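Local coordinates for extracellular solute-binding protein, family 1 (Trichodesmium erythraeum IMS101, PDB 6G7N), which binds ferric iron and, as a periplasmic-type solute-binding protein of an ABC transporter, probably delivers it for uptake, at residues N195-A200 with N268-V273. Numbering follows the deposited sequence.
Sequences NSYYLA and NNEYPV. With FE (Fe (III) ion), chain E; DAL (D-alanine), chain C.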
ATOM      1  N   ASN A 195      -1.973  -7.200  -3.262  1.00  9.64           N
ATOM      2  CA  ASN A 195      -0.841  -6.778  -2.443  1.00 10.19           C
ATOM      3  C   ASN A 195      -0.200  -7.994  -1.761  1.00  9.81           C
ATOM      4  O   ASN A 195      -0.890  -8.916  -1.320  1.00 10.44           O
ATOM      5  CB  ASN A 195      -1.262  -5.735  -1.404  1.00 10.74           C
ATOM      6  CG  ASN A 195      -1.582  -4.369  -1.985  1.00  9.58           C
ATOM      7  OD1 ASN A 195      -1.203  -4.056  -3.126  1.00 10.53           O
ATOM      8  ND2 ASN A 195      -2.268  -3.544  -1.198  1.00 10.86           N
ATOM      9  N   SER A 196       1.120  -7.910  -1.634  1.00 10.27           N
ATOM     10  CA  SER A 196       1.960  -8.959  -1.081  1.00 11.56           C
ATOM     11  C   SER A 196       1.475  -9.480   0.276  1.00 11.18           C
ATOM     12  O   SER A 196       1.481 -10.701   0.525  1.00 12.20           O
ATOM     13  CB  SER A 196       3.394  -8.384  -0.961  1.00 11.43           C
ATOM     14  OG  SER A 196       3.428  -7.129  -0.266  1.00 12.10           O
ATOM     15  N   TYR A 197       1.089  -8.562   1.163  1.00 10.58           N
ATOM     16  CA  TYR A 197       0.742  -8.933   2.516  1.00 11.00           C
ATOM     17  C   TYR A 197      -0.506  -9.795   2.604  1.00 11.17           C
ATOM     18  O   TYR A 197      -0.704 -10.461   3.624  1.00 12.28           O
ATOM     19  CB  TYR A 197       0.649  -7.687   3.428  1.00 11.24           C
ATOM     20  CG  TYR A 197      -0.364  -6.674   2.996  1.00 10.48           C
ATOM     21  CD1 TYR A 197      -1.694  -6.760   3.356  1.00 11.67           C
ATOM     22  CD2 TYR A 197       0.006  -5.594   2.203  1.00 10.36           C
ATOM     23  CE1 TYR A 197      -2.616  -5.802   2.942  1.00 11.92           C
ATOM     24  CE2 TYR A 197      -0.911  -4.640   1.774  1.00 10.44           C
ATOM     25  CZ  TYR A 197      -2.241  -4.754   2.101  1.00 10.64           C
ATOM     26  OH  TYR A 197      -3.154  -3.857   1.621  1.00 11.65           O
ATOM     27  N   TYR A 198      -1.361  -9.802   1.581  1.00 10.92           N
ATOM     28  CA  TYR A 198      -2.557 -10.645   1.634  1.00 11.57           C
ATOM     29  C   TYR A 198      -2.199 -12.124   1.472  1.00 11.85           C
ATOM     30  O   TYR A 198      -2.875 -12.988   2.045  1.00 13.24           O
ATOM     31  CB  TYR A 198      -3.617 -10.218   0.606  1.00 11.49           C
ATOM     32  CG  TYR A 198      -4.254  -8.891   0.910  1.00 11.56           C
ATOM     33  CD1 TYR A 198      -5.035  -8.703   2.041  1.00 13.43           C
ATOM     34  CD2 TYR A 198      -4.046  -7.796   0.081  1.00 11.83           C
ATOM     35  CE1 TYR A 198      -5.605  -7.483   2.312  1.00 13.80           C
ATOM     36  CE2 TYR A 198      -4.609  -6.566   0.362  1.00 12.22           C
ATOM     37  CZ  TYR A 198      -5.376  -6.405   1.486  1.00 13.30           C
ATOM     38  OH  TYR A 198      -5.916  -5.175   1.784  1.00 15.58           O
ATOM     39  N   LEU A 199      -1.174 -12.440   0.682  1.00 11.59           N
ATOM     40  CA  LEU A 199      -0.744 -13.826   0.599  1.00 12.23           C
ATOM     41  C   LEU A 199      -0.062 -14.247   1.901  1.00 12.70           C
ATOM     42  O   LEU A 199      -0.322 -15.345   2.422  1.00 13.81           O
ATOM     43  CB  LEU A 199       0.165 -14.059  -0.604  1.00 12.58           C
ATOM     44  CG  LEU A 199       0.593 -15.495  -0.822  1.00 13.10           C
ATOM     45  CD1 LEU A 199      -0.587 -16.452  -1.049  1.00 14.93           C
ATOM     46  CD2 LEU A 199       1.556 -15.587  -1.994  1.00 14.53           C
ATOM     47  N   ALA A 200       0.798 -13.371   2.428  1.00 13.29           N
ATOM     48  CA  ALA A 200       1.410 -13.620   3.727  1.00 13.58           C
ATOM     49  C   ALA A 200       0.398 -13.870   4.839  1.00 13.68           C
ATOM     50  O   ALA A 200       0.588 -14.729   5.709  1.00 16.11           O
ATOM     51  CB  ALA A 200       2.351 -12.498   4.066  1.00 15.03           C
ATOM     52  N   ASN A 268       0.968  -6.126   9.973  1.00 14.05           N
ATOM     53  CA  ASN A 268       0.218  -6.421   8.770  1.00 13.52           C
ATOM     54  C   ASN A 268       1.018  -7.156   7.713  1.00 12.49           C
ATOM     55  O   ASN A 268       0.681  -7.064   6.527  1.00 12.07           O
ATOM     56  CB  ASN A 268      -0.415  -5.151   8.178  1.00 13.97           C
ATOM     57  CG  ASN A 268      -1.449  -5.456   7.106  1.00 14.07           C
ATOM     58  OD1 ASN A 268      -2.222  -6.435   7.230  1.00 15.39           O
ATOM     59  ND2 ASN A 268      -1.520  -4.605   6.074  1.00 15.15           N
ATOM     60  N   ASN A 269       2.056  -7.876   8.112  1.00 11.91           N
ATOM     61  CA  ASN A 269       2.861  -8.628   7.159  1.00 12.02           C
ATOM     62  C   ASN A 269       3.395  -7.791   6.008  1.00 11.31           C
ATOM     63  O   ASN A 269       3.521  -8.278   4.891  1.00 11.56           O
ATOM     64  CB  ASN A 269       2.102  -9.851   6.631  1.00 12.51           C
ATOM     65  CG  ASN A 269       1.634 -10.742   7.742  1.00 13.39           C
ATOM     66  OD1 ASN A 269       2.431 -11.243   8.517  1.00 15.65           O
ATOM     67  ND2 ASN A 269       0.322 -10.921   7.844  1.00 15.41           N
ATOM     68  N   GLU A 270       3.756  -6.542   6.320  1.00 10.87           N
ATOM     69  CA  GLU A 270       4.384  -5.603   5.396  1.00 10.75           C
ATOM     70  C   GLU A 270       5.907  -5.613   5.597  1.00 10.65           C
ATOM     71  O   GLU A 270       6.423  -6.189   6.570  1.00 12.28           O
ATOM     72  CB  GLU A 270       3.769  -4.200   5.548  1.00 11.24           C
ATOM     73  CG  GLU A 270       2.345  -4.175   5.054  1.00 11.35           C
ATOM     74  CD  GLU A 270       1.681  -2.810   5.123  1.00 11.48           C
ATOM     75  OE1 GLU A 270       2.290  -1.797   4.659  1.00 11.80           O
ATOM     76  OE2 GLU A 270       0.521  -2.728   5.600  1.00 13.15           O
ATOM     77  N   TYR A 271       6.602  -4.981   4.657  1.00 10.53           N
ATOM     78  CA  TYR A 271       8.046  -4.807   4.759  1.00 10.73           C
ATOM     79  C   TYR A 271       8.347  -3.532   5.528  1.00 10.34           C
ATOM     80  O   TYR A 271       7.635  -2.540   5.408  1.00 10.90           O
ATOM     81  CB  TYR A 271       8.657  -4.694   3.356  1.00 10.88           C
ATOM     82  CG  TYR A 271       8.469  -5.909   2.472  1.00 11.05           C
ATOM     83  CD1 TYR A 271       9.389  -6.952   2.508  1.00 12.21           C
ATOM     84  CD2 TYR A 271       7.383  -6.046   1.623  1.00 11.62           C
ATOM     85  CE1 TYR A 271       9.217  -8.096   1.731  1.00 13.01           C
ATOM     86  CE2 TYR A 271       7.203  -7.201   0.837  1.00 12.03           C
ATOM     87  CZ  TYR A 271       8.122  -8.214   0.903  1.00 13.01           C
ATOM     88  OH  TYR A 271       7.907  -9.349   0.118  1.00 14.58           O
ATOM     89  N   PRO A 272       9.467  -3.493   6.259  1.00 10.46           N
ATOM     90  CA  PRO A 272       9.945  -2.225   6.809  1.00  9.99           C
ATOM     91  C   PRO A 272      10.332  -1.277   5.714  1.00  9.32           C
ATOM     92  O   PRO A 272      10.662  -1.694   4.601  1.00 11.07           O
ATOM     93  CB  PRO A 272      11.211  -2.614   7.610  1.00 11.05           C
ATOM     94  CG  PRO A 272      11.111  -4.088   7.759  1.00 13.14           C
ATOM     95  CD  PRO A 272      10.418  -4.583   6.545  1.00 11.91           C
ATOM     96  N   VAL A 273      10.300   0.037   6.002  1.00  9.45           N
ATOM     97  CA  VAL A 273      10.905   1.015   5.096  1.00  9.57           C
ATOM     98  C   VAL A 273      12.384   1.267   5.398  1.00  9.57           C
ATOM     99  O   VAL A 273      13.106   1.727   4.511  1.00 10.92           O
ATOM    100  CB  VAL A 273      10.142   2.355   5.036  1.00 10.02           C
ATOM    101  CG1 VAL A 273       8.703   2.133   4.632  1.00 10.45           C
ATOM    102  CG2 VAL A 273      10.252   3.130   6.332  1.00 10.67           C
TER
HETATM  103 FE    FE E 403      -4.966  -3.537   2.396  1.00 13.05          FE
HETATM  104  N   DAL C 401      -6.605  -2.954   3.780  0.80 20.99           N
HETATM  105  CA  DAL C 401      -6.024  -2.859   5.161  0.80 22.85           C
HETATM  106  CB  DAL C 401      -6.740  -1.786   5.966  0.80 27.91           C
HETATM  107  C   DAL C 401      -4.545  -2.653   5.164  0.80 18.87           C
HETATM  108  O   DAL C 401      -3.975  -2.733   4.057  0.80 16.87           O
HETATM  109  OXT DAL C 401      -3.980  -2.419   6.267  0.80 21.78           O
HETATM  110  O   HOH W   1       4.305  -7.543   2.315  1.00 13.31           O
HETATM  111  O   HOH W   2      -1.464  -9.164   6.229  0.50 14.28           O
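With CG set between its backbone N and carbonyl carbon (chi1 59°), Tyr197 turns one face of its ring to the amide of Asn268, whose own CG lies anti to the backbone N (chi1 -167°). Asn268 ND2 rides 3.4 Å above the ring plane, displaced toward the rim, and the amide and ring planes are inclined by 54°. That amide is held in place by a nearly straight bond from ND2 to the anti lone pair of Glu270 OE2 (2.8 Å), a carboxylate whose OE2 also forms a salt bridge with Arg101 and whose OE1 is hydrogen-bonded to Ser99. Were Asn268 an alanine, Glu270 OE2 would probably lose this donor and a gap would be likely to open over the Tyr197 ring, beside the ligand carboxylate. At the ring's far end, Tyr197 OH binds iron at 2.0 Å and accepts a hydrogen bond from Asn195 ND2 (3.0 Å), the oxygen lying in the plane of that amide, while Tyr198 OH and D-alanine N and O also bind the metal; Tyr141 adds a third tyrosine. Behind the site, Ala200 CB packs on Asn269 CB at 3.7 Å, and a water joins Ser196 OG to Asn269 O. The contact thus sets the first turn of helix 196-204, which follows strand 191-195, against the Schellman turn closing helix 258-266, just before strand 271-272 pairs antiparallel with strand 96-108.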